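Local coordinates for protein beta-Lactamase/D-Alanine Carboxypeptidase (Pseudomonas syringae pv. tomato, PDB 5EVI) that probably hydrolyses beta-lactam antibiotics to substituted beta-amino acids, as a member of the class C beta-lactamase family linked to antibiotic resistance, at residues G262-G267 with Q299-I304; D258-Y263 with L308-T313; L87-S92 with I108-L113; W80-G85 with L252-S257. All coordinates share one frame; numbering follows the deposited sequence.

Interaction 1: G262-G267 with Q299-I304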
loop_
_atom_site.group_PDB
_atom_site.type_symbol
_atom_site.label_atom_id
_atom_site.label_comp_id
_atom_site.label_asym_id
_atom_site.label_seq_id
_atom_site.Cartn_x
_atom_site.Cartn_y
_atom_site.Cartn_z
ATOM N N GLY D 262 -10.397 8.236 7.806
ATOM C CA GLY D 262 -11.444 7.431 7.198
ATOM C C GLY D 262 -12.438 8.302 6.464
ATOM O O GLY D 262 -13.129 9.141 7.082
ATOM N N TYR D 263 -12.539 8.096 5.158
ATOM C CA TYR D 263 -13.402 8.943 4.313
ATOM C C TYR D 263 -14.731 8.271 3.967
ATOM O O TYR D 263 -15.746 8.952 3.868
ATOM C CB TYR D 263 -12.669 9.311 3.037
ATOM C CG TYR D 263 -11.538 10.281 3.183
ATOM C CD1 TYR D 263 -11.773 11.654 3.225
ATOM C CD2 TYR D 263 -10.209 9.837 3.214
ATOM C CE1 TYR D 263 -10.717 12.555 3.330
ATOM C CE2 TYR D 263 -9.147 10.721 3.307
ATOM C CZ TYR D 263 -9.403 12.078 3.373
ATOM O OH TYR D 263 -8.379 12.970 3.458
ATOM N N PHE D 264 -14.735 6.946 3.775
ATOM C CA PHE D 264 -15.967 6.225 3.393
ATOM C C PHE D 264 -16.158 4.900 4.146
ATOM O O PHE D 264 -15.185 4.237 4.517
ATOM C CB PHE D 264 -15.951 5.958 1.883
ATOM C CG PHE D 264 -15.816 7.197 1.054
ATOM C CD1 PHE D 264 -16.947 7.938 0.700
ATOM C CD2 PHE D 264 -14.579 7.627 0.615
ATOM C CE1 PHE D 264 -16.833 9.091 -0.056
ATOM C CE2 PHE D 264 -14.454 8.779 -0.146
ATOM C CZ PHE D 264 -15.585 9.512 -0.487
ATOM N N LYS D 265 -17.420 4.532 4.380
ATOM C CA LYS D 265 -17.781 3.171 4.785
ATOM C C LYS D 265 -18.117 2.407 3.505
ATOM O O LYS D 265 -18.932 2.892 2.705
ATOM C CB LYS D 265 -18.989 3.168 5.739
ATOM C CG LYS D 265 -18.657 3.471 7.201
ATOM C CD LYS D 265 -18.621 2.210 8.064
ATOM C CE LYS D 265 -17.628 2.298 9.207
ATOM N NZ LYS D 265 -17.664 3.536 10.025
ATOM N N VAL D 266 -17.484 1.244 3.313
ATOM C CA VAL D 266 -17.661 0.404 2.096
ATOM C C VAL D 266 -17.873 -1.029 2.566
ATOM O O VAL D 266 -16.910 -1.753 2.803
ATOM C CB VAL D 266 -16.441 0.485 1.140
ATOM C CG1 VAL D 266 -16.718 -0.256 -0.168
ATOM C CG2 VAL D 266 -16.086 1.934 0.832
ATOM N N GLY D 267 -19.133 -1.430 2.727
ATOM C CA GLY D 267 -19.459 -2.643 3.479
ATOM C C GLY D 267 -18.925 -2.514 4.900
ATOM O O GLY D 267 -19.130 -1.481 5.563
ATOM N N GLN D 299 -18.495 -1.100 -5.577
ATOM C CA GLN D 299 -19.374 -1.250 -4.411
ATOM C C GLN D 299 -20.017 0.087 -4.118
ATOM O O GLN D 299 -19.473 1.122 -4.487
ATOM C CB GLN D 299 -18.584 -1.646 -3.155
ATOM C CG GLN D 299 -18.360 -3.137 -2.957
ATOM C CD GLN D 299 -17.232 -3.674 -3.796
ATOM O OE1 GLN D 299 -17.382 -4.687 -4.485
ATOM N NE2 GLN D 299 -16.086 -2.993 -3.752
ATOM N N LYS D 300 -21.157 0.052 -3.431
ATOM C CA LYS D 300 -21.744 1.252 -2.852
ATOM C C LYS D 300 -20.869 1.730 -1.687
ATOM O O LYS D 300 -20.304 0.921 -0.948
ATOM C CB LYS D 300 -23.161 0.974 -2.351
ATOM C CG LYS D 300 -23.821 2.183 -1.707
ATOM C CD LYS D 300 -25.341 2.165 -1.850
ATOM C CE LYS D 300 -25.942 3.517 -1.509
ATOM N NZ LYS D 300 -25.445 4.063 -0.210
ATOM N N ALA D 301 -20.765 3.047 -1.543
ATOM C CA ALA D 301 -20.031 3.661 -0.442
ATOM C C ALA D 301 -20.865 4.778 0.173
ATOM O O ALA D 301 -21.752 5.330 -0.478
ATOM C CB ALA D 301 -18.697 4.210 -0.926
ATOM N N ASP D 302 -20.559 5.096 1.430
ATOM C CA ASP D 302 -21.244 6.146 2.189
ATOM C C ASP D 302 -20.209 7.093 2.790
ATOM O O ASP D 302 -19.327 6.657 3.530
ATOM C CB ASP D 302 -22.081 5.526 3.305
ATOM C CG ASP D 302 -23.106 4.534 2.789
ATOM O OD1 ASP D 302 -23.718 4.786 1.731
ATOM O OD2 ASP D 302 -23.307 3.499 3.450
ATOM N N ALA D 303 -20.322 8.381 2.482
ATOM C CA ALA D 303 -19.366 9.380 2.971
ATOM C C ALA D 303 -19.446 9.556 4.488
ATOM O O ALA D 303 -20.529 9.713 5.042
ATOM C CB ALA D 303 -19.589 10.716 2.277
ATOM N N ILE D 304 -18.287 9.516 5.144
ATOM C CA ILE D 304 -18.183 9.837 6.561
ATOM C C ILE D 304 -17.868 11.333 6.621
ATOM O O ILE D 304 -16.778 11.756 6.224
ATOM C CB ILE D 304 -17.083 9.011 7.267
ATOM C CG1 ILE D 304 -17.259 7.506 6.994
ATOM C CG2 ILE D 304 -17.108 9.275 8.771
ATOM C CD1 ILE D 304 -16.046 6.666 7.341
HETATM O O HOH W 1 -15.784 11.696 3.454
#

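Interaction 2: D258-Y263 with L308-T313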
loop_
_atom_site.group_PDB
_atom_site.type_symbol
_atom_site.label_atom_id
_atom_site.label_comp_id
_atom_site.label_asym_id
_atom_site.label_seq_id
_atom_site.Cartn_x
_atom_site.Cartn_y
_atom_site.Cartn_z
ATOM N N ASP D 258 -2.529 11.593 8.582
ATOM C CA ASP D 258 -3.631 11.986 7.666
ATOM C C ASP D 258 -3.991 10.925 6.606
ATOM O O ASP D 258 -5.146 10.877 6.144
ATOM C CB ASP D 258 -3.368 13.354 6.999
ATOM C CG ASP D 258 -3.348 14.526 8.011
ATOM O OD1 ASP D 258 -3.709 14.294 9.193
ATOM O OD2 ASP D 258 -2.962 15.672 7.628
ATOM N N THR D 259 -3.044 10.063 6.232
ATOM C CA THR D 259 -3.368 8.933 5.351
ATOM C C THR D 259 -4.339 7.932 6.001
ATOM O O THR D 259 -5.050 7.277 5.280
ATOM C CB THR D 259 -2.134 8.164 4.820
ATOM O OG1 THR D 259 -1.430 7.542 5.909
ATOM C CG2 THR D 259 -1.186 9.093 4.026
ATOM N N ARG D 260 -4.369 7.828 7.336
ATOM C CA ARG D 260 -5.309 6.915 8.065
ATOM C C ARG D 260 -6.611 7.586 8.517
ATOM O O ARG D 260 -7.316 7.086 9.385
ATOM C CB ARG D 260 -4.612 6.205 9.233
ATOM C CG ARG D 260 -3.327 5.471 8.853
ATOM C CD ARG D 260 -2.584 4.835 10.038
ATOM N NE ARG D 260 -2.596 5.619 11.275
ATOM C CZ ARG D 260 -1.695 6.522 11.660
ATOM N NH1 ARG D 260 -0.617 6.828 10.913
ATOM N NH2 ARG D 260 -1.881 7.155 12.824
ATOM N N ILE D 261 -6.900 8.758 7.950
ATOM C CA ILE D 261 -8.237 9.352 8.003
ATOM C C ILE D 261 -9.261 8.538 7.176
ATOM O O ILE D 261 -9.051 8.254 5.998
ATOM C CB ILE D 261 -8.181 10.832 7.561
ATOM C CG1 ILE D 261 -7.433 11.653 8.622
ATOM C CG2 ILE D 261 -9.573 11.415 7.300
ATOM C CD1 ILE D 261 -7.077 13.059 8.157
ATOM N N GLY D 262 -10.397 8.236 7.806
ATOM C CA GLY D 262 -11.444 7.431 7.198
ATOM C C GLY D 262 -12.438 8.302 6.464
ATOM O O GLY D 262 -13.129 9.141 7.082
ATOM N N TYR D 263 -12.539 8.096 5.158
ATOM C CA TYR D 263 -13.402 8.943 4.313
ATOM C C TYR D 263 -14.731 8.271 3.967
ATOM O O TYR D 263 -15.746 8.952 3.868
ATOM C CB TYR D 263 -12.669 9.311 3.037
ATOM C CG TYR D 263 -11.538 10.281 3.183
ATOM C CD1 TYR D 263 -11.773 11.654 3.225
ATOM C CD2 TYR D 263 -10.209 9.837 3.214
ATOM C CE1 TYR D 263 -10.717 12.555 3.330
ATOM C CE2 TYR D 263 -9.147 10.721 3.307
ATOM C CZ TYR D 263 -9.403 12.078 3.373
ATOM O OH TYR D 263 -8.379 12.970 3.458
ATOM N N LEU D 308 -13.454 10.780 9.519
ATOM C CA LEU D 308 -13.175 10.235 10.838
ATOM C C LEU D 308 -11.668 10.315 11.070
ATOM O O LEU D 308 -10.878 9.931 10.202
ATOM C CB LEU D 308 -13.685 8.785 10.949
ATOM C CG LEU D 308 -14.165 8.295 12.324
ATOM C CD1 LEU D 308 -15.436 9.007 12.776
ATOM C CD2 LEU D 308 -14.389 6.788 12.283
ATOM N N ALA D 309 -11.280 10.837 12.234
ATOM C CA ALA D 309 -9.866 10.974 12.618
ATOM C C ALA D 309 -9.190 9.603 12.669
ATOM O O ALA D 309 -9.873 8.590 12.766
ATOM C CB ALA D 309 -9.762 11.654 13.977
ATOM N N ALA D 310 -7.859 9.576 12.592
ATOM C CA ALA D 310 -7.103 8.322 12.748
ATOM C C ALA D 310 -7.620 7.594 13.987
ATOM O O ALA D 310 -7.779 8.214 15.058
ATOM C CB ALA D 310 -5.609 8.588 12.869
ATOM N N GLN D 311 -7.943 6.315 13.817
ATOM C CA GLN D 311 -8.533 5.499 14.878
ATOM C C GLN D 311 -7.466 4.566 15.453
ATOM O O GLN D 311 -7.093 3.577 14.806
ATOM C CB GLN D 311 -9.721 4.697 14.336
ATOM C CG GLN D 311 -10.933 5.547 13.946
ATOM C CD GLN D 311 -11.410 6.451 15.072
ATOM O OE1 GLN D 311 -11.604 7.663 14.892
ATOM N NE2 GLN D 311 -11.555 5.875 16.255
ATOM N N PRO D 312 -6.963 4.874 16.676
ATOM C CA PRO D 312 -5.894 4.027 17.229
ATOM C C PRO D 312 -6.209 2.536 17.413
ATOM O O PRO D 312 -5.281 1.706 17.404
ATOM C CB PRO D 312 -5.617 4.676 18.595
ATOM C CG PRO D 312 -5.972 6.098 18.406
ATOM C CD PRO D 312 -7.192 6.055 17.532
ATOM N N THR D 313 -7.476 2.202 17.612
ATOM C CA THR D 313 -7.885 0.823 17.886
ATOM C C THR D 313 -8.182 0.006 16.610
ATOM O O THR D 313 -8.437 -1.191 16.708
ATOM C CB THR D 313 -9.145 0.804 18.781
ATOM O OG1 THR D 313 -10.145 1.650 18.202
ATOM C CG2 THR D 313 -8.830 1.283 20.174
HETATM O O HOH W 2 -4.658 4.289 12.832
HETATM O O HOH W 3 -6.948 5.087 11.504
HETATM O O HOH W 4 -10.205 6.844 10.443
#

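Interaction 3: L87-S92 with I108-L113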
loop_
_atom_site.group_PDB
_atom_site.type_symbol
_atom_site.label_atom_id
_atom_site.label_comp_id
_atom_site.label_asym_id
_atom_site.label_seq_id
_atom_site.Cartn_x
_atom_site.Cartn_y
_atom_site.Cartn_z
ATOM N N LEU D 87 -0.526 21.204 -1.193
ATOM C CA LEU D 87 -1.574 20.396 -1.820
ATOM C C LEU D 87 -2.790 20.225 -0.895
ATOM O O LEU D 87 -2.837 19.298 -0.090
ATOM C CB LEU D 87 -0.982 19.024 -2.213
ATOM C CG LEU D 87 -1.552 18.204 -3.380
ATOM C CD1 LEU D 87 -1.178 16.737 -3.192
ATOM C CD2 LEU D 87 -3.056 18.340 -3.551
ATOM N N SER D 88 -3.775 21.115 -1.014
ATOM C CA SER D 88 -5.043 20.958 -0.288
ATOM C C SER D 88 -5.899 19.916 -1.017
ATOM O O SER D 88 -6.422 20.182 -2.104
ATOM C CB SER D 88 -5.792 22.293 -0.163
ATOM O OG SER D 88 -6.889 22.183 0.732
ATOM N N LEU D 89 -6.024 18.730 -0.419
ATOM C CA LEU D 89 -6.728 17.598 -1.038
ATOM C C LEU D 89 -8.223 17.848 -1.305
ATOM O O LEU D 89 -8.798 17.221 -2.197
ATOM C CB LEU D 89 -6.552 16.319 -0.198
ATOM C CG LEU D 89 -5.134 15.734 -0.087
ATOM C CD1 LEU D 89 -5.075 14.636 0.966
ATOM C CD2 LEU D 89 -4.645 15.195 -1.422
ATOM N N THR D 90 -8.841 18.759 -0.548
ATOM C CA THR D 90 -10.248 19.129 -0.765
ATOM C C THR D 90 -10.482 20.011 -2.006
ATOM O O THR D 90 -11.611 20.089 -2.484
ATOM C CB THR D 90 -10.856 19.827 0.473
ATOM O OG1 THR D 90 -10.110 21.007 0.787
ATOM C CG2 THR D 90 -10.846 18.891 1.661
ATOM N N GLN D 91 -9.440 20.672 -2.514
ATOM C CA GLN D 91 -9.542 21.437 -3.765
ATOM C C GLN D 91 -9.636 20.494 -4.960
ATOM O O GLN D 91 -9.169 19.355 -4.905
ATOM C CB GLN D 91 -8.345 22.374 -3.954
ATOM C CG GLN D 91 -8.212 23.471 -2.910
ATOM C CD GLN D 91 -9.281 24.532 -3.053
ATOM O OE1 GLN D 91 -10.218 24.589 -2.260
ATOM N NE2 GLN D 91 -9.156 25.369 -4.081
ATOM N N SER D 92 -10.232 20.976 -6.045
ATOM C CA SER D 92 -10.455 20.140 -7.226
ATOM C C SER D 92 -9.142 19.818 -7.949
ATOM O O SER D 92 -8.169 20.554 -7.830
ATOM C CB SER D 92 -11.479 20.793 -8.170
ATOM O OG SER D 92 -10.986 21.994 -8.723
ATOM N N ILE D 108 -13.613 17.493 -9.730
ATOM C CA ILE D 108 -13.758 16.561 -8.600
ATOM C C ILE D 108 -12.626 16.820 -7.600
ATOM O O ILE D 108 -11.481 16.998 -8.022
ATOM C CB ILE D 108 -13.688 15.083 -9.070
ATOM C CG1 ILE D 108 -14.809 14.788 -10.072
ATOM C CG2 ILE D 108 -13.790 14.115 -7.889
ATOM C CD1 ILE D 108 -14.573 13.555 -10.914
ATOM N N PRO D 109 -12.933 16.830 -6.277
ATOM C CA PRO D 109 -11.852 16.982 -5.279
ATOM C C PRO D 109 -10.738 15.914 -5.381
ATOM O O PRO D 109 -11.007 14.771 -5.753
ATOM C CB PRO D 109 -12.596 16.886 -3.940
ATOM C CG PRO D 109 -13.991 17.351 -4.240
ATOM C CD PRO D 109 -14.271 16.898 -5.647
ATOM N N VAL D 110 -9.508 16.303 -5.037
ATOM C CA VAL D 110 -8.312 15.451 -5.205
ATOM C C VAL D 110 -8.349 14.198 -4.318
ATOM O O VAL D 110 -7.874 13.135 -4.742
ATOM C CB VAL D 110 -7.005 16.252 -4.945
ATOM C CG1 VAL D 110 -5.755 15.364 -4.934
ATOM C CG2 VAL D 110 -6.824 17.358 -5.981
ATOM N N PHE D 111 -8.915 14.314 -3.114
ATOM C CA PHE D 111 -8.884 13.209 -2.139
ATOM C C PHE D 111 -9.498 11.921 -2.676
ATOM O O PHE D 111 -9.019 10.831 -2.370
ATOM C CB PHE D 111 -9.516 13.604 -0.795
ATOM C CG PHE D 111 -11.021 13.708 -0.794
ATOM C CD1 PHE D 111 -11.812 12.603 -0.478
ATOM C CD2 PHE D 111 -11.650 14.927 -1.033
ATOM C CE1 PHE D 111 -13.197 12.705 -0.440
ATOM C CE2 PHE D 111 -13.045 15.032 -0.993
ATOM C CZ PHE D 111 -13.810 13.920 -0.697
ATOM N N HIS D 112 -10.533 12.059 -3.504
ATOM C CA HIS D 112 -11.181 10.910 -4.148
ATOM C C HIS D 112 -10.252 9.964 -4.926
ATOM O O HIS D 112 -10.650 8.831 -5.223
ATOM C CB HIS D 112 -12.246 11.391 -5.136
ATOM C CG HIS D 112 -13.456 11.972 -4.487
ATOM N ND1 HIS D 112 -14.355 11.216 -3.768
ATOM C CD2 HIS D 112 -13.911 13.244 -4.447
ATOM C CE1 HIS D 112 -15.328 11.998 -3.329
ATOM N NE2 HIS D 112 -15.069 13.234 -3.711
ATOM N N LEU D 113 -9.074 10.444 -5.320
ATOM C CA LEU D 113 -8.101 9.626 -6.049
ATOM C C LEU D 113 -7.332 8.673 -5.144
ATOM O O LEU D 113 -6.743 7.720 -5.635
ATOM C CB LEU D 113 -7.073 10.515 -6.747
ATOM C CG LEU D 113 -7.536 11.534 -7.797
ATOM C CD1 LEU D 113 -6.420 12.525 -8.055
ATOM C CD2 LEU D 113 -7.932 10.838 -9.088
#

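Interaction 4: W80-G85 with L252-S257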
loop_
_atom_site.group_PDB
_atom_site.type_symbol
_atom_site.label_atom_id
_atom_site.label_comp_id
_atom_site.label_asym_id
_atom_site.label_seq_id
_atom_site.Cartn_x
_atom_site.Cartn_y
_atom_site.Cartn_z
ATOM N N TRP D 80 1.988 14.508 2.683
ATOM C CA TRP D 80 3.187 15.253 3.075
ATOM C C TRP D 80 3.207 16.596 2.328
ATOM O O TRP D 80 3.548 17.618 2.913
ATOM C CB TRP D 80 4.447 14.434 2.796
ATOM C CG TRP D 80 5.723 14.907 3.460
ATOM C CD1 TRP D 80 5.854 15.487 4.688
ATOM C CD2 TRP D 80 7.046 14.780 2.934
ATOM N NE1 TRP D 80 7.181 15.745 4.953
ATOM C CE2 TRP D 80 7.935 15.315 3.893
ATOM C CE3 TRP D 80 7.569 14.264 1.741
ATOM C CZ2 TRP D 80 9.318 15.365 3.686
ATOM C CZ3 TRP D 80 8.933 14.305 1.538
ATOM C CH2 TRP D 80 9.797 14.849 2.500
ATOM N N ALA D 81 2.817 16.595 1.052
ATOM C CA ALA D 81 2.623 17.851 0.307
ATOM C C ALA D 81 1.583 18.755 0.990
ATOM O O ALA D 81 1.808 19.962 1.131
ATOM C CB ALA D 81 2.228 17.572 -1.136
ATOM N N GLN D 82 0.471 18.156 1.427
ATOM C CA GLN D 82 -0.580 18.864 2.181
ATOM C C GLN D 82 -0.084 19.446 3.510
ATOM O O GLN D 82 -0.442 20.570 3.872
ATOM C CB GLN D 82 -1.777 17.944 2.467
ATOM C CG GLN D 82 -2.975 18.669 3.076
ATOM C CD GLN D 82 -4.220 17.808 3.163
ATOM O OE1 GLN D 82 -4.139 16.587 3.295
ATOM N NE2 GLN D 82 -5.385 18.446 3.108
ATOM N N ALA D 83 0.713 18.664 4.235
ATOM C CA ALA D 83 1.326 19.104 5.495
ATOM C C ALA D 83 2.274 20.298 5.328
ATOM O O ALA D 83 2.438 21.082 6.261
ATOM C CB ALA D 83 2.065 17.948 6.152
ATOM N N ASN D 84 2.894 20.418 4.149
ATOM C CA ASN D 84 3.756 21.557 3.792
ATOM C C ASN D 84 3.044 22.688 3.019
ATOM O O ASN D 84 3.701 23.538 2.415
ATOM C CB ASN D 84 4.974 21.051 3.004
ATOM C CG ASN D 84 5.983 20.352 3.890
ATOM O OD1 ASN D 84 6.762 21.004 4.584
ATOM N ND2 ASN D 84 5.975 19.025 3.875
ATOM N N GLY D 85 1.711 22.712 3.059
ATOM C CA GLY D 85 0.928 23.746 2.387
ATOM C C GLY D 85 0.966 23.729 0.867
ATOM O O GLY D 85 0.611 24.726 0.240
ATOM N N LEU D 252 5.769 15.828 8.752
ATOM C CA LEU D 252 5.847 14.407 8.357
ATOM C C LEU D 252 5.037 13.510 9.283
ATOM O O LEU D 252 4.433 12.540 8.824
ATOM C CB LEU D 252 7.304 13.917 8.284
ATOM C CG LEU D 252 7.515 12.526 7.675
ATOM C CD1 LEU D 252 6.699 12.280 6.413
ATOM C CD2 LEU D 252 8.994 12.321 7.386
ATOM N N GLN D 253 5.045 13.827 10.575
ATOM C CA GLN D 253 4.098 13.242 11.544
ATOM C C GLN D 253 2.663 13.394 11.079
ATOM O O GLN D 253 1.924 12.429 11.000
ATOM C CB GLN D 253 4.234 13.898 12.932
ATOM C CG GLN D 253 5.463 13.469 13.717
ATOM C CD GLN D 253 5.268 12.187 14.515
ATOM O OE1 GLN D 253 6.150 11.327 14.558
ATOM N NE2 GLN D 253 4.105 12.060 15.163
ATOM N N ARG D 254 2.263 14.621 10.779
ATOM C CA ARG D 254 0.923 14.874 10.238
ATOM C C ARG D 254 0.643 14.066 8.965
ATOM O O ARG D 254 -0.469 13.550 8.804
ATOM C CB ARG D 254 0.747 16.355 9.952
ATOM C CG ARG D 254 -0.633 16.695 9.474
ATOM C CD ARG D 254 -0.696 18.017 8.761
ATOM N NE ARG D 254 -1.940 18.123 8.007
ATOM C CZ ARG D 254 -2.388 19.242 7.459
ATOM N NH1 ARG D 254 -3.532 19.216 6.800
ATOM N NH2 ARG D 254 -1.722 20.390 7.587
ATOM N N ALA D 255 1.639 13.998 8.070
ATOM C CA ALA D 255 1.545 13.218 6.808
ATOM C C ALA D 255 1.207 11.771 7.041
ATOM O O ALA D 255 0.315 11.240 6.387
ATOM C CB ALA D 255 2.823 13.319 5.985
ATOM N N LEU D 256 1.915 11.111 7.953
ATOM C CA LEU D 256 1.611 9.707 8.249
ATOM C C LEU D 256 0.187 9.540 8.805
ATOM O O LEU D 256 -0.523 8.631 8.403
ATOM C CB LEU D 256 2.625 9.123 9.239
ATOM C CG LEU D 256 4.089 9.099 8.770
ATOM C CD1 LEU D 256 5.034 9.218 9.964
ATOM C CD2 LEU D 256 4.405 7.871 7.933
ATOM N N SER D 257 -0.214 10.425 9.724
ATOM C CA SER D 257 -1.509 10.325 10.405
ATOM C C SER D 257 -2.682 10.585 9.447
ATOM O O SER D 257 -3.704 9.868 9.473
ATOM C CB SER D 257 -1.546 11.317 11.570
ATOM O OG SER D 257 -2.752 11.205 12.285
#

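Interaction 1: G262-G267 with Q299-I304
K265 and D302 pair as antiparallel neighbours through two backbone hydrogen bonds. K265 N gives its proton to D302 O at 3.0 Å, and D302 N returns one to K265 O, each donor lying in the plane of its acceptor carbonyl. A third bond, I304 N to Y263 O at 2.9 Å, is nearly straight at 171° but its donor is tilted from the Y263 carbonyl plane, and a water gives a proton to the same Y263 O while also holding I304 O. On the face of F264 and A303, the phenylalanine CD1 lies 3.6 Å from A303 CA; with chi1 -57° CG lies beside the backbone N, and the ring leans toward A303. On the K265 side, I304 CD1 sits 3.7 Å from F264 C, covering the backbone. V266 CG2 meets A301 CB at 3.9 Å, while its CG1 branch takes Q299 CB. Q299 NE2 bonds to the M295 carbonyl oxygen, and K300 NZ bridges to D302 OD1 within their own strand. Y263 and F264 both face Q271, a classic beta bulge. Strand 262-266 runs between 269-271 and 299-308 in the large antiparallel sheet, with F264 resting on T115 of helix 112-115.

Interaction 2: D258-Y263 with L308-T313
G262 and L308 form an antiparallel hydrogen-bonded pair: G262 N to L308 O and L308 N to G262 O both measure 3.0 Å, and each donor lies in the carbonyl plane it meets. One residue earlier, I261 CA approaches the same L308 O at 3.5 Å as a CA-H...O contact. The isoleucine's CG2 branch, anti to its own backbone nitrogen, is also 3.5 Å from that oxygen, so L308 O receives one N-H and is flanked by the carbon atoms of I261. That branch lies over one face of the Y263 ring as well, near the rim. L308 contributes mainly its CB, 3.9 Å from G262 O, before the rest of the side chain leads off.

The pair marks the end of strand 299-308, where it still holds the start of strand 262-266 in the large antiparallel sheet; the type I turn from D258 to I261 brings the chain here from helix 250-258. Beyond the pair the direct N-H...O bonds stop, although the chains stay close (I261 CA and A310 CA 5.0 Å apart), and waters link their polar atoms. One water gives a proton to R260 O and accepts one from Q311 N at 2.8 Å; another accepts from R260 NE, in the plane of the guanidinium, and gives to Q311 O.

A310 CB packs obliquely against the guanidinium, 4.0 Å from R260 NH2, and A310 CA points its hydrogen at R260 O. The arginine chain bends at chi3 (-38°), which turns the group back beside the loop, and its NH1 is held by N242 OD1.

Interaction 3: L87-S92 with I108-L113
I108 O receives a CA-H...O contact from S92 CA at 3.4 Å, where two irregular stretches lie side by side: the connection leaving helix 70-83, with a type I turn from S88 to Q91, and the run into helix 112-115. P109 follows, bridged to S92 through the backbone, and lays its CB against T90 O at 3.7 Å. V110 then makes the largest single contribution. Its N-H goes to Q91 O (3.1 Å), the donor tilted from the carbonyl plane, while its two methyls part company. CG1, anti to the backbone nitrogen (chi1 173°), meets L89 CD2 at 3.7 Å, the two side chains crossing at about a right angle; CG2 turns instead to Q91 O and the S92 carbonyl carbon. Outside the pair, L162 of helix 156-169 touches V110, and T79 and Q82 of helix 70-83 touch L89, so these side chains lie between helices. F111 N gives a bent bond to L89 O at 138°, and the F111 and L89 CB atoms pack together. The phenylalanine chi1 of 74° places CG between backbone nitrogen and carbonyl carbon; the ring meets the turn by an edge: CD2 lies 3.8 Å from L89 O, and that oxygen sits in the ring plane.

Interaction 4: W80-G85 with L252-S257
W80 offers one face of its indole to L252, whose CD1 stands 3.8 Å from the centroid of the five-membered ring and 15° off its normal, a CH-pi contact. The methyl is displaced toward the rim, over CD1 and NE1, and L252 CB also approaches W80 NE1 (3.8 Å) from that side. A255 CB approaches the same indole obliquely. The other flat group, the R254 guanidinium, has A83 CA and Q82 O over one face, and its plane is 31° from that of the Q82 amide.

This is packing between two helices, the C-terminal end of helix 70-83 against helix 250-258, with the small A255 set against the backbone of W80 at the closest approach. A255 CB is 3.5 Å from W80 CA, and the two alpha carbons themselves are only 4.6 Å apart. The indole is swung out from the helix by a chi1 of -165°, CG opposite the backbone nitrogen, and R181 and A185 of helix 174-186 also touch it.

At the more exposed margin R254 stretches across the helix end. Its chain is extended from CG to NE, so CD passes A83 CB at 3.8 Å while NH1 lies near Q82 CG; NE makes a salt bridge to D258 in its own helix. Helix 70-83 finishes in a Schellman motif, with G85 at positive phi and G85 N bonded to Q82 O. N84 ND2 bonds to W80 O at 3.0 Å, coming to one face of that carbonyl while N84 N reaches the oxygen from the opposite face.

Overall arrangement
Interactions 1 and 2 share G262 and Y263 and join the same two strands, 262-266 and 299-308. Interaction 1 is a partly buried sheet pairing; interaction 2 lies at the surface, where waters supplement one pair of direct backbone bonds. Interactions 3 and 4 are also partly buried, but rely on other chemistry: a turn held by backbone bonds and apolar branches in the former, helix packing with a CH-pi contact in the latter. Helix 70-83 ties them together, since Q82 packs against L87 and L89. Aromatic rings connect interactions 1 and 3, Y263 CD1 meeting F111 CD1 at 3.8 Å, while A310 CB touches S257 OG between interactions 2 and 4.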